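Local coordinates for protein 8-demethyl-8-aminoriboflavin-5'-phosphate synthase (Streptomyces davawensis, PDB 5MLD) that replaces the C-8 methyl group of FMN with an amino group taken from glutamate, making 8-amino-8-demethylriboflavin 5'-phosphate for the antibiotic roseoflavin, at residues Lys27-Ile37 with Asn186-Ser197. Residues are numbered along the deposited sequence; the frame is centred on the assembly and turned at random.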
ATOM      1  N   LYS A  27       7.504 -25.061  -9.729  1.00 15.23           N
ATOM      2  CA  LYS A  27       7.301 -25.829  -8.496  1.00 22.56           C
ATOM      3  C   LYS A  27       5.821 -26.107  -8.237  1.00 19.45           C
ATOM      4  O   LYS A  27       5.459 -27.201  -7.768  1.00 21.19           O
ATOM      5  CB  LYS A  27       7.870 -25.091  -7.282  1.00 18.86           C
ATOM      6  CG  LYS A  27       9.356 -24.727  -7.320  1.00 25.47           C
ATOM      7  CD  LYS A  27      10.209 -25.927  -7.031  1.00 27.48           C
ATOM      8  CE  LYS A  27      11.585 -25.499  -6.530  1.00 27.00           C
ATOM      9  NZ  LYS A  27      12.521 -26.625  -6.587  1.00 29.61           N
ATOM     10  N   ALA A  28       4.961 -25.119  -8.500  1.00 16.64           N
ATOM     11  CA  ALA A  28       3.546 -25.242  -8.155  1.00 18.73           C
ATOM     12  C   ALA A  28       2.823 -26.252  -9.042  1.00 20.44           C
ATOM     13  O   ALA A  28       1.901 -26.940  -8.584  1.00 18.56           O
ATOM     14  CB  ALA A  28       2.869 -23.882  -8.267  1.00 19.01           C
ATOM     15  N   VAL A  29       3.180 -26.317 -10.325  1.00 16.56           N
ATOM     16  CA  VAL A  29       2.414 -27.150 -11.260  1.00 19.02           C
ATOM     17  C   VAL A  29       2.385 -28.617 -10.834  1.00 19.19           C
ATOM     18  O   VAL A  29       1.281 -29.182 -10.726  1.00 21.38           O
ATOM     19  CB  VAL A  29       2.936 -26.954 -12.695  1.00 18.68           C
ATOM     20  CG1 VAL A  29       2.421 -28.064 -13.623  1.00 21.68           C
ATOM     21  CG2 VAL A  29       2.569 -25.542 -13.213  1.00 17.00           C
ATOM     22  N   PRO A  30       3.518 -29.292 -10.583  1.00 19.18           N
ATOM     23  CA  PRO A  30       3.416 -30.713 -10.186  1.00 20.17           C
ATOM     24  C   PRO A  30       2.708 -30.909  -8.863  1.00 22.71           C
ATOM     25  O   PRO A  30       2.085 -31.960  -8.661  1.00 20.79           O
ATOM     26  CB  PRO A  30       4.874 -31.191 -10.116  1.00 21.93           C
ATOM     27  CG  PRO A  30       5.677 -29.951  -9.982  1.00 23.81           C
ATOM     28  CD  PRO A  30       4.923 -28.877 -10.716  1.00 22.07           C
ATOM     29  N   LEU A  31       2.773 -29.932  -7.955  1.00 21.22           N
ATOM     30  CA  LEU A  31       2.039 -30.060  -6.700  1.00 19.81           C
ATOM     31  C   LEU A  31       0.531 -30.019  -6.936  1.00 22.05           C
ATOM     32  O   LEU A  31      -0.216 -30.811  -6.345  1.00 21.60           O
ATOM     33  CB  LEU A  31       2.462 -28.970  -5.717  1.00 18.80           C
ATOM     34  CG  LEU A  31       3.916 -29.001  -5.255  1.00 19.12           C
ATOM     35  CD1 LEU A  31       4.199 -27.732  -4.469  1.00 21.05           C
ATOM     36  CD2 LEU A  31       4.220 -30.246  -4.421  1.00 22.84           C
ATOM     37  N   TYR A  32       0.057 -29.112  -7.799  1.00 16.92           N
ATOM     38  CA  TYR A  32      -1.370 -29.113  -8.123  1.00 19.14           C
ATOM     39  C   TYR A  32      -1.773 -30.420  -8.790  1.00 21.20           C
ATOM     40  O   TYR A  32      -2.825 -30.986  -8.469  1.00 22.64           O
ATOM     41  CB  TYR A  32      -1.737 -27.937  -9.029  1.00 18.62           C
ATOM     42  CG  TYR A  32      -2.024 -26.644  -8.304  1.00 17.36           C
ATOM     43  CD1 TYR A  32      -3.031 -26.571  -7.360  1.00 19.18           C
ATOM     44  CD2 TYR A  32      -1.276 -25.487  -8.562  1.00 19.79           C
ATOM     45  CE1 TYR A  32      -3.298 -25.401  -6.688  1.00 18.92           C
ATOM     46  CE2 TYR A  32      -1.537 -24.306  -7.898  1.00 18.36           C
ATOM     47  CZ  TYR A  32      -2.556 -24.265  -6.959  1.00 19.99           C
ATOM     48  OH  TYR A  32      -2.830 -23.116  -6.270  1.00 18.63           O
ATOM     49  N   GLU A  33      -0.939 -30.926  -9.709  1.00 16.10           N
ATOM     50  CA  GLU A  33      -1.279 -32.166 -10.398  1.00 23.75           C
ATOM     51  C   GLU A  33      -1.368 -33.336  -9.421  1.00 22.26           C
ATOM     52  O   GLU A  33      -2.223 -34.218  -9.588  1.00 24.98           O
ATOM     53  CB  GLU A  33      -0.265 -32.446 -11.513  1.00 21.23           C
ATOM     54  CG  GLU A  33      -0.260 -31.397 -12.644  1.00 20.49           C
ATOM     55  CD  GLU A  33      -1.545 -31.354 -13.495  1.00 26.01           C
ATOM     56  OE1 GLU A  33      -2.397 -32.259 -13.376  1.00 24.20           O
ATOM     57  OE2 GLU A  33      -1.707 -30.411 -14.315  1.00 23.06           O
ATOM     58  N   LYS A  34      -0.500 -33.366  -8.398  1.00 21.11           N
ATOM     59  CA  LYS A  34      -0.603 -34.399  -7.364  1.00 23.03           C
ATOM     60  C   LYS A  34      -1.901 -34.280  -6.577  1.00 30.01           C
ATOM     61  O   LYS A  34      -2.393 -35.283  -6.041  1.00 25.39           O
ATOM     62  CB  LYS A  34       0.569 -34.328  -6.378  1.00 23.10           C
ATOM     63  CG  LYS A  34       1.948 -34.615  -6.944  1.00 28.87           C
ATOM     64  CD  LYS A  34       3.012 -34.353  -5.888  1.00 26.39           C
ATOM     65  CE  LYS A  34       4.427 -34.618  -6.414  1.00 27.47           C
ATOM     66  NZ  LYS A  34       4.628 -36.044  -6.837  1.00 25.45           N
ATOM     67  N   GLU A  35      -2.440 -33.057  -6.451  1.00 22.33           N
ATOM     68  CA  GLU A  35      -3.743 -32.823  -5.828  1.00 27.11           C
ATOM     69  C   GLU A  35      -4.908 -33.240  -6.717  1.00 29.42           C
ATOM     70  O   GLU A  35      -6.066 -33.124  -6.290  1.00 24.82           O
ATOM     71  CB  GLU A  35      -3.912 -31.340  -5.463  1.00 23.64           C
ATOM     72  CG  GLU A  35      -3.058 -30.859  -4.299  1.00 25.07           C
ATOM     73  CD  GLU A  35      -3.710 -31.119  -2.938  1.00 32.41           C
ATOM     74  OE1 GLU A  35      -4.823 -31.698  -2.888  1.00 30.25           O
ATOM     75  OE2 GLU A  35      -3.112 -30.734  -1.915  1.00 29.36           O
ATOM     76  N   GLY A  36      -4.651 -33.693  -7.939  1.00 24.12           N
ATOM     77  CA  GLY A  36      -5.736 -33.983  -8.851  1.00 25.65           C
ATOM     78  C   GLY A  36      -6.327 -32.768  -9.518  1.00 26.95           C
ATOM     79  O   GLY A  36      -7.427 -32.841 -10.072  1.00 25.95           O
ATOM     80  N   ILE A  37      -5.633 -31.635  -9.483  1.00 24.74           N
ATOM     81  CA  ILE A  37      -6.137 -30.397 -10.061  1.00 19.27           C
ATOM     82  C   ILE A  37      -5.346 -30.131 -11.334  1.00 24.97           C
ATOM     83  O   ILE A  37      -4.116 -29.999 -11.293  1.00 22.09           O
ATOM     84  CB  ILE A  37      -6.049 -29.248  -9.053  1.00 21.79           C
ATOM     85  CG1 ILE A  37      -6.919 -29.613  -7.843  1.00 25.97           C
ATOM     86  CG2 ILE A  37      -6.478 -27.927  -9.684  1.00 21.93           C
ATOM     87  CD1 ILE A  37      -7.156 -28.524  -6.880  1.00 28.07           C
ATOM     88  N   ASN A 186      10.040 -22.352  -0.915  1.00 16.70           N
ATOM     89  CA  ASN A 186       9.546 -23.682  -1.246  1.00 19.18           C
ATOM     90  C   ASN A 186       8.467 -24.125  -0.271  1.00 20.42           C
ATOM     91  O   ASN A 186       7.479 -24.759  -0.669  1.00 18.70           O
ATOM     92  CB  ASN A 186      10.700 -24.675  -1.284  1.00 18.60           C
ATOM     93  CG  ASN A 186      11.431 -24.647  -2.614  1.00 16.80           C
ATOM     94  OD1 ASN A 186      10.824 -24.373  -3.659  1.00 19.08           O
ATOM     95  ND2 ASN A 186      12.734 -24.929  -2.588  1.00 19.77           N
ATOM     96  N   LYS A 187       8.599 -23.758   0.997  1.00 17.52           N
ATOM     97  CA  LYS A 187       7.550 -24.155   1.929  1.00 16.50           C
ATOM     98  C   LYS A 187       6.293 -23.316   1.718  1.00 18.46           C
ATOM     99  O   LYS A 187       5.182 -23.850   1.773  1.00 16.83           O
ATOM    100  CB  LYS A 187       8.054 -24.097   3.378  1.00 25.25           C
ATOM    101  CG  LYS A 187       7.687 -22.890   4.222  1.00 27.08           C
ATOM    102  CD  LYS A 187       8.314 -23.023   5.617  1.00 24.92           C
ATOM    103  CE  LYS A 187       8.264 -21.729   6.407  1.00 23.63           C
ATOM    104  NZ  LYS A 187       9.099 -21.822   7.644  1.00 21.61           N
ATOM    105  N   LEU A 188       6.437 -22.017   1.393  1.00 15.80           N
ATOM    106  CA  LEU A 188       5.243 -21.218   1.108  1.00 19.42           C
ATOM    107  C   LEU A 188       4.488 -21.736  -0.120  1.00 17.81           C
ATOM    108  O   LEU A 188       3.250 -21.744  -0.135  1.00 17.09           O
ATOM    109  CB  LEU A 188       5.613 -19.742   0.917  1.00 16.89           C
ATOM    110  CG  LEU A 188       6.092 -19.013   2.184  1.00 19.42           C
ATOM    111  CD1 LEU A 188       6.138 -17.519   1.914  1.00 19.34           C
ATOM    112  CD2 LEU A 188       5.214 -19.294   3.408  1.00 21.84           C
ATOM    113  N   ILE A 189       5.200 -22.114  -1.183  1.00 15.10           N
ATOM    114  CA  ILE A 189       4.515 -22.641  -2.363  1.00 17.08           C
ATOM    115  C   ILE A 189       3.680 -23.858  -1.981  1.00 20.28           C
ATOM    116  O   ILE A 189       2.516 -23.994  -2.393  1.00 18.61           O
ATOM    117  CB  ILE A 189       5.529 -22.971  -3.477  1.00 18.60           C
ATOM    118  CG1 ILE A 189       6.128 -21.679  -4.048  1.00 17.32           C
ATOM    119  CG2 ILE A 189       4.856 -23.740  -4.600  1.00 20.98           C
ATOM    120  CD1 ILE A 189       7.256 -21.932  -5.051  1.00 17.49           C
ATOM    121  N   ARG A 190       4.243 -24.731  -1.149  1.00 19.01           N
ATOM    122  CA  ARG A 190       3.521 -25.938  -0.736  1.00 16.76           C
ATOM    123  C   ARG A 190       2.290 -25.609   0.105  1.00 16.81           C
ATOM    124  O   ARG A 190       1.225 -26.217  -0.096  1.00 17.97           O
ATOM    125  CB  ARG A 190       4.457 -26.879   0.017  1.00 16.95           C
ATOM    126  CG  ARG A 190       5.506 -27.543  -0.901  1.00 19.28           C
ATOM    127  CD  ARG A 190       6.506 -28.426  -0.125  1.00 17.12           C
ATOM    128  NE  ARG A 190       7.395 -29.159  -1.030  1.00 19.71           N
ATOM    129  CZ  ARG A 190       7.095 -30.317  -1.616  1.00 26.46           C
ATOM    130  NH1 ARG A 190       5.925 -30.910  -1.381  1.00 21.74           N
ATOM    131  NH2 ARG A 190       7.977 -30.901  -2.426  1.00 22.36           N
ATOM    132  N   PHE A 191       2.414 -24.665   1.046  1.00 16.77           N
ATOM    133  CA  PHE A 191       1.255 -24.176   1.797  1.00 16.79           C
ATOM    134  C   PHE A 191       0.165 -23.718   0.838  1.00 21.05           C
ATOM    135  O   PHE A 191      -1.010 -24.090   0.962  1.00 18.97           O
ATOM    136  CB  PHE A 191       1.637 -22.985   2.698  1.00 18.35           C
ATOM    137  CG  PHE A 191       2.550 -23.301   3.868  1.00 20.53           C
ATOM    138  CD1 PHE A 191       3.000 -24.584   4.136  1.00 19.26           C
ATOM    139  CD2 PHE A 191       2.943 -22.270   4.714  1.00 20.27           C
ATOM    140  CE1 PHE A 191       3.828 -24.828   5.213  1.00 23.59           C
ATOM    141  CE2 PHE A 191       3.769 -22.499   5.802  1.00 23.40           C
ATOM    142  CZ  PHE A 191       4.217 -23.781   6.055  1.00 28.37           C
ATOM    143  N   MET A 192       0.547 -22.872  -0.117  1.00 16.65           N
ATOM    144  CA  MET A 192      -0.430 -22.256  -0.999  1.00 19.16           C
ATOM    145  C   MET A 192      -1.166 -23.302  -1.818  1.00 19.17           C
ATOM    146  O   MET A 192      -2.391 -23.232  -1.958  1.00 17.73           O
ATOM    147  CB  MET A 192       0.265 -21.245  -1.908  1.00 16.57           C
ATOM    148  CG  MET A 192      -0.660 -20.432  -2.771  1.00 26.74           C
ATOM    149  SD  MET A 192      -1.093 -21.236  -4.325  1.00 36.59           S
ATOM    150  CE  MET A 192       0.505 -21.676  -4.996  1.00 22.36           C
ATOM    151  N   VAL A 193      -0.435 -24.271  -2.381  1.00 16.51           N
ATOM    152  CA  VAL A 193      -1.084 -25.295  -3.203  1.00 18.29           C
ATOM    153  C   VAL A 193      -2.026 -26.147  -2.356  1.00 19.53           C
ATOM    154  O   VAL A 193      -3.166 -26.431  -2.754  1.00 18.10           O
ATOM    155  CB  VAL A 193      -0.026 -26.159  -3.903  1.00 21.52           C
ATOM    156  CG1 VAL A 193      -0.695 -27.380  -4.580  1.00 18.18           C
ATOM    157  CG2 VAL A 193       0.706 -25.313  -4.923  1.00 17.10           C
ATOM    158  N   ALA A 194      -1.558 -26.578  -1.187  1.00 16.85           N
ATOM    159  CA  ALA A 194      -2.398 -27.415  -0.332  1.00 19.70           C
ATOM    160  C   ALA A 194      -3.680 -26.686   0.059  1.00 21.76           C
ATOM    161  O   ALA A 194      -4.776 -27.266   0.014  1.00 20.75           O
ATOM    162  CB  ALA A 194      -1.622 -27.845   0.911  1.00 18.79           C
ATOM    163  N   ASN A 195      -3.569 -25.409   0.420  1.00 17.60           N
ATOM    164  CA  ASN A 195      -4.726 -24.689   0.952  1.00 20.19           C
ATOM    165  C   ASN A 195      -5.679 -24.227  -0.152  1.00 21.47           C
ATOM    166  O   ASN A 195      -6.900 -24.338   0.005  1.00 17.68           O
ATOM    167  CB  ASN A 195      -4.267 -23.489   1.793  1.00 15.49           C
ATOM    168  CG  ASN A 195      -3.634 -23.885   3.111  1.00 19.02           C
ATOM    169  OD1 ASN A 195      -3.724 -25.033   3.547  1.00 21.38           O
ATOM    170  ND2 ASN A 195      -3.007 -22.919   3.770  1.00 17.42           N
ATOM    171  N   THR A 196      -5.161 -23.709  -1.283  1.00 17.86           N
ATOM    172  CA  THR A 196      -6.069 -23.369  -2.382  1.00 19.33           C
ATOM    173  C   THR A 196      -6.792 -24.601  -2.899  1.00 19.04           C
ATOM    174  O   THR A 196      -7.965 -24.522  -3.275  1.00 18.44           O
ATOM    175  CB  THR A 196      -5.335 -22.696  -3.542  1.00 18.88           C
ATOM    176  OG1 THR A 196      -4.260 -23.538  -3.997  1.00 15.58           O
ATOM    177  CG2 THR A 196      -4.779 -21.366  -3.086  1.00 16.86           C
ATOM    178  N   SER A 197      -6.100 -25.736  -2.962  1.00 19.64           N
ATOM    179  CA  SER A 197      -6.735 -26.964  -3.443  1.00 21.57           C
ATOM    180  C   SER A 197      -7.874 -27.396  -2.525  1.00 20.97           C
ATOM    181  O   SER A 197      -8.958 -27.764  -2.998  1.00 21.48           O
ATOM    182  CB  SER A 197      -5.701 -28.077  -3.567  1.00 20.30           C
ATOM    183  OG  SER A 197      -4.716 -27.732  -4.531  1.00 22.32           O
TER
HETATM  184  O   HOH W   1      -4.858 -29.982  -0.098  1.00 27.74           O
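Tyr32 fits as a knob among Met192, Val193, Thr196 and Ser197, on the tightly packed side of the contact. Val193 CG1 lies over one ring face, 4.0 Å from the centroid of Tyr32, in a CH-pi contact. At the ring edge, the phenol of Tyr32 donates from OH to Thr196 OG1 (2.7 Å), which in turn donates to Met192 O. The chi1 of Thr196 (56°) sets OG1 between backbone N and carbonyl carbon, where it can serve both bonds. Met192 SD approaches the ring obliquely, 3.2 Å from Tyr32 OH. Ser197 OG also meets the ring edge, while donating to Val193 O. In this flavodoxin-like fold, helices 20-34 and 183-205 lie side by side on one face of the central, mainly parallel sheet, the axes of segments 27-34 and 186-197 approaching to 9.6 Å at 35°, and Tyr32, Ala28, Ile189 and Met192 touch its strands. Away from the sheet the contact is partly exposed to solvent and more polar. Leu31 still packs its CB on Val193 CG1 (3.7 Å), but its CD2 lies over a face of the Arg190 guanidinium, whose NE is salt-bridged to Glu222 of a second subunit. Glu35 bends at chi2 (-85°) across Ser197; a water bridges its OE2 (2.6 Å) to Ala194 O, and OE1 forms a salt bridge with Arg201. At the other end, Lys27 CE passes Asn186 OD1 at 3.2 Å, while Lys27 NZ and Asn186 ND2 both hydrogen-bond Asp180 O, and ND2 also Ser223 OG of the second subunit.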